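Local coordinates for 3-keto-5-aminohexanoate cleavage protein (Burkholderia xenovorans LB400, PDB 3E02), which probably cleaves 3-keto-5-aminohexanoate, as a zinc-dependent beta-keto acid cleavage enzyme built on a TIM barrel, at residues Lys7-Cys12 with Gly251-Val256; Thr20-Pro25 with Asp134-Tyr139. One frame throughout, in Å; residues are numbered along the deposited sequence.

Contact 1: Lys7-Cys12 with Gly251-Val256; sequences KIIITC and GGNVRV
V254 supplies the main bump of this contact: its CG2 settles into the hollow between I8 and I10, 3.6 Å from I10 CG1 and 4.1 Å from I8 CG2. The torsion (chi1 -55°) holds that methyl between the backbone N and the carbonyl carbon, from where it leans over to I10, whose side chain runs beside it and points the same way. Two residues on, V256 CG2 makes a looser touch on I10 CG2. Beneath this ridge the backbones run parallel: V254 N gives its hydrogen to I9 O, T11 N to V254 O at 2.8 Å, and V256 N to T11 O. Just before strand 10-12, N253 stands in for the backbone. Its OD1 takes the I9 N-H over 2.8 Å in a nearly straight bond (175°), the donor tilted only 17° from the carbonyl plane. N253 ND2 donates to L231 O, so both ends of the amide are held. T11 and R255 share the other face, where a water bridges T11 OG1 and V254 O. This is the seam of the TIM barrel, its first strand closing on its eighth. Helix 273-286 packs over I8, V254 and V256, helix 294-301 meets I9 and N253, and strand 48-54, which carries the zinc ligands H50 and H52, flanks T11 and C12.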
loop_
_atom_site.group_PDB
_atom_site.type_symbol
_atom_site.label_atom_id
_atom_site.label_comp_id
_atom_site.label_asym_id
_atom_site.label_seq_id
_atom_site.Cartn_x
_atom_site.Cartn_y
_atom_site.Cartn_z
ATOM N N LYS A 7 -23.238 -12.590 -2.055
ATOM C CA LYS A 7 -23.203 -13.640 -3.057
ATOM C C LYS A 7 -22.296 -13.121 -4.174
ATOM O O LYS A 7 -22.433 -11.968 -4.593
ATOM C CB LYS A 7 -24.605 -13.935 -3.569
ATOM C CG LYS A 7 -25.597 -14.404 -2.509
ATOM C CD LYS A 7 -25.195 -15.708 -1.835
ATOM C CE LYS A 7 -26.276 -16.192 -0.866
ATOM N NZ LYS A 7 -25.768 -17.324 -0.048
ATOM N N ILE A 8 -21.379 -13.963 -4.636
ATOM C CA ILE A 8 -20.388 -13.592 -5.644
ATOM C C ILE A 8 -20.950 -13.782 -7.048
ATOM O O ILE A 8 -21.457 -14.861 -7.378
ATOM C CB ILE A 8 -19.087 -14.426 -5.496
ATOM C CG1 ILE A 8 -18.408 -14.139 -4.150
ATOM C CG2 ILE A 8 -18.104 -14.138 -6.643
ATOM C CD1 ILE A 8 -17.227 -15.082 -3.840
ATOM N N ILE A 9 -20.846 -12.745 -7.870
ATOM C CA ILE A 9 -21.227 -12.842 -9.278
ATOM C C ILE A 9 -20.049 -13.460 -10.024
ATOM O O ILE A 9 -18.943 -12.905 -10.012
ATOM C CB ILE A 9 -21.508 -11.460 -9.908
ATOM C CG1 ILE A 9 -22.670 -10.770 -9.188
ATOM C CG2 ILE A 9 -21.822 -11.594 -11.433
ATOM C CD1 ILE A 9 -22.937 -9.349 -9.681
ATOM N N ILE A 10 -20.285 -14.609 -10.654
ATOM C CA ILE A 10 -19.331 -15.214 -11.579
ATOM C C ILE A 10 -19.775 -14.758 -12.971
ATOM O O ILE A 10 -20.891 -15.082 -13.409
ATOM C CB ILE A 10 -19.327 -16.758 -11.575
ATOM C CG1 ILE A 10 -18.895 -17.304 -10.205
ATOM C CG2 ILE A 10 -18.383 -17.288 -12.699
ATOM C CD1 ILE A 10 -18.949 -18.829 -10.090
ATOM N N THR A 11 -18.918 -13.986 -13.633
ATOM C CA THR A 11 -19.132 -13.589 -15.013
ATOM C C THR A 11 -18.271 -14.527 -15.860
ATOM O O THR A 11 -17.124 -14.825 -15.496
ATOM C CB THR A 11 -18.729 -12.140 -15.275
ATOM O OG1 THR A 11 -19.531 -11.256 -14.476
ATOM C CG2 THR A 11 -18.922 -11.753 -16.779
ATOM N N CYS A 12 -18.829 -15.016 -16.967
ATOM C CA CYS A 12 -18.058 -15.801 -17.930
ATOM C C CYS A 12 -17.933 -15.044 -19.251
ATOM O O CYS A 12 -18.948 -14.801 -19.923
ATOM C CB CYS A 12 -18.674 -17.145 -18.189
ATOM S SG CYS A 12 -17.683 -18.120 -19.366
ATOM N N GLY A 251 -13.800 -9.611 -0.948
ATOM C CA GLY A 251 -15.226 -9.269 -0.944
ATOM C C GLY A 251 -15.737 -8.867 -2.310
ATOM O O GLY A 251 -16.831 -8.306 -2.410
ATOM N N GLY A 252 -14.961 -9.188 -3.361
ATOM C CA GLY A 252 -15.288 -8.874 -4.734
ATOM C C GLY A 252 -15.890 -10.019 -5.518
ATOM O O GLY A 252 -16.142 -11.127 -4.989
ATOM N N ASN A 253 -16.113 -9.729 -6.792
ATOM C CA ASN A 253 -16.716 -10.635 -7.753
ATOM C C ASN A 253 -15.657 -11.132 -8.743
ATOM O O ASN A 253 -14.518 -10.642 -8.753
ATOM C CB ASN A 253 -17.882 -9.922 -8.431
ATOM C CG ASN A 253 -18.929 -9.475 -7.425
ATOM O OD1 ASN A 253 -19.743 -10.276 -6.981
ATOM N ND2 ASN A 253 -18.891 -8.194 -7.043
ATOM N N VAL A 254 -16.036 -12.109 -9.564
ATOM C CA VAL A 254 -15.070 -12.821 -10.392
ATOM C C VAL A 254 -15.504 -12.946 -11.839
ATOM O O VAL A 254 -16.686 -13.129 -12.137
ATOM C CB VAL A 254 -14.768 -14.249 -9.814
ATOM C CG1 VAL A 254 -14.293 -14.164 -8.339
ATOM C CG2 VAL A 254 -15.954 -15.184 -9.932
ATOM N N ARG A 255 -14.523 -12.819 -12.727
ATOM C CA ARG A 255 -14.705 -13.043 -14.150
ATOM C C ARG A 255 -13.692 -14.084 -14.620
ATOM O O ARG A 255 -12.494 -13.922 -14.387
ATOM C CB ARG A 255 -14.541 -11.755 -14.944
ATOM C CG ARG A 255 -14.367 -11.991 -16.440
ATOM C CD ARG A 255 -14.626 -10.745 -17.250
ATOM N NE ARG A 255 -13.896 -10.805 -18.508
ATOM C CZ ARG A 255 -13.974 -9.912 -19.486
ATOM N NH1 ARG A 255 -14.843 -8.905 -19.444
ATOM N NH2 ARG A 255 -13.194 -10.066 -20.540
ATOM N N VAL A 256 -14.195 -15.142 -15.255
ATOM C CA VAL A 256 -13.360 -16.185 -15.875
ATOM C C VAL A 256 -13.864 -16.310 -17.305
ATOM O O VAL A 256 -14.748 -15.543 -17.714
ATOM C CB VAL A 256 -13.387 -17.534 -15.097
ATOM C CG1 VAL A 256 -12.822 -17.350 -13.666
ATOM C CG2 VAL A 256 -14.791 -18.133 -15.067
HETATM O O HOH W 1 -18.211 -10.644 -12.180
#

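Contact 2: Thr20-Pro25 with Asp134-Tyr139; sequences TPTMSP and DWERPY. With EDO (1,2-ethanediol), chain H; EDO (1,2-ethanediol), chain E.
The carboxylate of E136 reaches across to T20 and T22 and is gripped along both oxygens. OE1 takes two hydrogens: T20 OG1 comes in on its anti lone pair at 2.8 Å, while T22 N arrives from the syn side at 2.9 Å, 16° out of the carboxylate plane. OE2 accepts from T22 OG1, also at 2.9 Å but further from the plane, and from F133 N, so the group can hardly rotate. T22 OG1 is itself tied to K132 N. With chi1 at 70°, T20 swings its hydroxyl to E136 and leaves CG2 to press on W135, 3.8 Å from CH2. P21 adds the tightest apolar touch, its CD 3.5 Å from W135 CZ2, and E136 CG lies over the centre of one face of that indole. All this joins the loop after the first barrel strand to helix 136-142, an extra helix in the long connection between barrel strands 109-113 and 168-173. Packing thins towards Y139, where T20 CG2 stays 4.3 Å from CD2; the phenol end goes elsewhere, to S17 O and L91 N. Further out, exposed R137 makes no contact with 20-25 and gives its NE hydrogen to O2 of one 1,2-ethanediol at 2.9 Å, and a second such molecule, probably also from the crystallisation liquor, bonds through O1 to Y139 O, 2.6 Å away.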
loop_
_atom_site.group_PDB
_atom_site.type_symbol
_atom_site.label_atom_id
_atom_site.label_comp_id
_atom_site.label_asym_id
_atom_site.label_seq_id
_atom_site.Cartn_x
_atom_site.Cartn_y
_atom_site.Cartn_z
ATOM N N THR A 20 -6.947 -16.085 -30.743
ATOM C CA THR A 20 -7.252 -16.384 -32.141
ATOM C C THR A 20 -7.382 -17.910 -32.307
ATOM O O THR A 20 -6.917 -18.647 -31.435
ATOM C CB THR A 20 -6.214 -15.760 -33.094
ATOM O OG1 THR A 20 -4.964 -16.440 -32.961
ATOM C CG2 THR A 20 -6.027 -14.246 -32.809
ATOM N N PRO A 21 -8.058 -18.383 -33.388
ATOM C CA PRO A 21 -8.292 -19.837 -33.584
ATOM C C PRO A 21 -7.083 -20.767 -33.507
ATOM O O PRO A 21 -7.202 -21.897 -33.008
ATOM C CB PRO A 21 -8.917 -19.895 -34.975
ATOM C CG PRO A 21 -9.662 -18.578 -35.065
ATOM C CD PRO A 21 -8.715 -17.598 -34.460
ATOM N N THR A 22 -5.945 -20.300 -34.011
ATOM C CA THR A 22 -4.686 -21.050 -33.947
ATOM C C THR A 22 -4.287 -21.430 -32.508
ATOM O O THR A 22 -3.698 -22.486 -32.283
ATOM C CB THR A 22 -3.519 -20.233 -34.574
ATOM O OG1 THR A 22 -3.752 -20.093 -35.979
ATOM C CG2 THR A 22 -2.129 -20.913 -34.329
HETATM N N MSE A 23 -4.659 -20.591 -31.556
HETATM C CA MSE A 23 -4.243 -20.739 -30.158
HETATM C C MSE A 23 -4.915 -21.855 -29.381
HETATM O O MSE A 23 -4.358 -22.342 -28.397
HETATM C CB MSE A 23 -4.424 -19.417 -29.423
HETATM C CG MSE A 23 -3.717 -18.262 -30.128
HETATM SE SE MSE A 23 -3.769 -16.678 -29.110
HETATM C CE MSE A 23 -2.833 -15.621 -30.386
ATOM N N SER A 24 -6.116 -22.245 -29.805
ATOM C CA SER A 24 -6.829 -23.338 -29.172
ATOM C C SER A 24 -7.937 -23.852 -30.069
ATOM O O SER A 24 -8.723 -23.044 -30.588
ATOM C CB SER A 24 -7.460 -22.893 -27.840
ATOM O OG SER A 24 -8.265 -23.923 -27.275
ATOM N N PRO A 25 -8.071 -25.191 -30.176
ATOM C CA PRO A 25 -9.204 -25.722 -30.936
ATOM C C PRO A 25 -10.544 -25.565 -30.191
ATOM O O PRO A 25 -11.586 -25.830 -30.771
ATOM C CB PRO A 25 -8.851 -27.203 -31.096
ATOM C CG PRO A 25 -8.026 -27.539 -29.934
ATOM C CD PRO A 25 -7.252 -26.277 -29.603
ATOM N N ASP A 134 -5.186 -16.380 -42.466
ATOM C CA ASP A 134 -4.353 -15.253 -42.899
ATOM C C ASP A 134 -4.460 -14.017 -42.036
ATOM O O ASP A 134 -3.494 -13.283 -41.946
ATOM C CB ASP A 134 -4.705 -14.799 -44.330
ATOM C CG ASP A 134 -4.316 -15.788 -45.381
ATOM O OD1 ASP A 134 -3.571 -16.755 -45.083
ATOM O OD2 ASP A 134 -4.763 -15.577 -46.530
ATOM N N TRP A 135 -5.634 -13.773 -41.462
ATOM C CA TRP A 135 -5.858 -12.579 -40.623
ATOM C C TRP A 135 -5.179 -12.564 -39.261
ATOM O O TRP A 135 -4.974 -11.483 -38.700
ATOM C CB TRP A 135 -7.367 -12.336 -40.403
ATOM C CG TRP A 135 -8.039 -13.339 -39.522
ATOM C CD1 TRP A 135 -8.647 -14.478 -39.917
ATOM C CD2 TRP A 135 -8.165 -13.288 -38.095
ATOM N NE1 TRP A 135 -9.144 -15.147 -38.846
ATOM C CE2 TRP A 135 -8.869 -14.443 -37.705
ATOM C CE3 TRP A 135 -7.763 -12.367 -37.109
ATOM C CZ2 TRP A 135 -9.175 -14.716 -36.373
ATOM C CZ3 TRP A 135 -8.069 -12.628 -35.790
ATOM C CH2 TRP A 135 -8.775 -13.795 -35.428
ATOM N N GLU A 136 -4.806 -13.733 -38.741
ATOM C CA GLU A 136 -4.347 -13.852 -37.350
ATOM C C GLU A 136 -3.017 -13.193 -37.055
ATOM O O GLU A 136 -2.939 -12.363 -36.144
ATOM C CB GLU A 136 -4.325 -15.317 -36.890
ATOM C CG GLU A 136 -5.653 -16.030 -36.983
ATOM C CD GLU A 136 -5.525 -17.471 -36.554
ATOM O OE1 GLU A 136 -5.441 -17.724 -35.349
ATOM O OE2 GLU A 136 -5.479 -18.345 -37.430
ATOM N N ARG A 137 -1.978 -13.514 -37.825
ATOM C CA ARG A 137 -0.666 -12.907 -37.560
ATOM C C ARG A 137 -0.669 -11.364 -37.723
ATOM O O ARG A 137 -0.162 -10.679 -36.834
ATOM C CB ARG A 137 0.466 -13.566 -38.348
ATOM C CG ARG A 137 1.835 -13.251 -37.757
ATOM C CD ARG A 137 3.010 -13.688 -38.635
ATOM N NE ARG A 137 3.308 -15.124 -38.630
ATOM C CZ ARG A 137 3.834 -15.804 -37.599
ATOM N NH1 ARG A 137 4.116 -15.216 -36.433
ATOM N NH2 ARG A 137 4.071 -17.115 -37.729
ATOM N N PRO A 138 -1.221 -10.825 -38.830
ATOM C CA PRO A 138 -1.303 -9.359 -38.990
ATOM C C PRO A 138 -2.107 -8.658 -37.884
ATOM O O PRO A 138 -1.727 -7.571 -37.460
ATOM C CB PRO A 138 -1.975 -9.187 -40.355
ATOM C CG PRO A 138 -1.753 -10.439 -41.055
ATOM C CD PRO A 138 -1.728 -11.508 -40.040
ATOM N N TYR A 139 -3.181 -9.298 -37.418
ATOM C CA TYR A 139 -4.003 -8.794 -36.312
ATOM C C TYR A 139 -3.170 -8.635 -35.041
ATOM O O TYR A 139 -3.136 -7.569 -34.454
ATOM C CB TYR A 139 -5.180 -9.736 -36.056
ATOM C CG TYR A 139 -6.116 -9.344 -34.935
ATOM C CD1 TYR A 139 -7.020 -8.285 -35.088
ATOM C CD2 TYR A 139 -6.140 -10.061 -33.735
ATOM C CE1 TYR A 139 -7.905 -7.939 -34.051
ATOM C CE2 TYR A 139 -7.016 -9.726 -32.707
ATOM C CZ TYR A 139 -7.894 -8.666 -32.866
ATOM O OH TYR A 139 -8.767 -8.353 -31.858
HETATM C C1 EDO H . -5.282 -5.141 -34.748
HETATM O O1 EDO H . -3.983 -5.286 -35.340
HETATM C C2 EDO H . -5.704 -3.684 -34.549
HETATM O O2 EDO H . -4.815 -2.740 -35.164
HETATM C C1 EDO E . 1.462 -18.922 -41.613
HETATM O O1 EDO E . 1.175 -20.250 -41.210
HETATM C C2 EDO E . 2.248 -18.238 -40.510
HETATM O O2 EDO E . 2.045 -16.828 -40.615
#

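Contact 1 closes the barrel wall and contact 2 lies on a projection beyond it: their centres are 29 Å apart, on opposite sides of the chain's centre, and their nearest atoms about 12 Å apart. Strand 10-13 of contact 1 leads into the loop that holds 20-25. The zinc ion, bound by H50, H52 and E259, lies much closer to contact 1. There the R255 side chain comes within about 4 Å of the metal and forms a salt bridge with D260. From contact 2 the Y139 side chain lies about 10 Å from the zinc and about 8 Å from the H52 side chain.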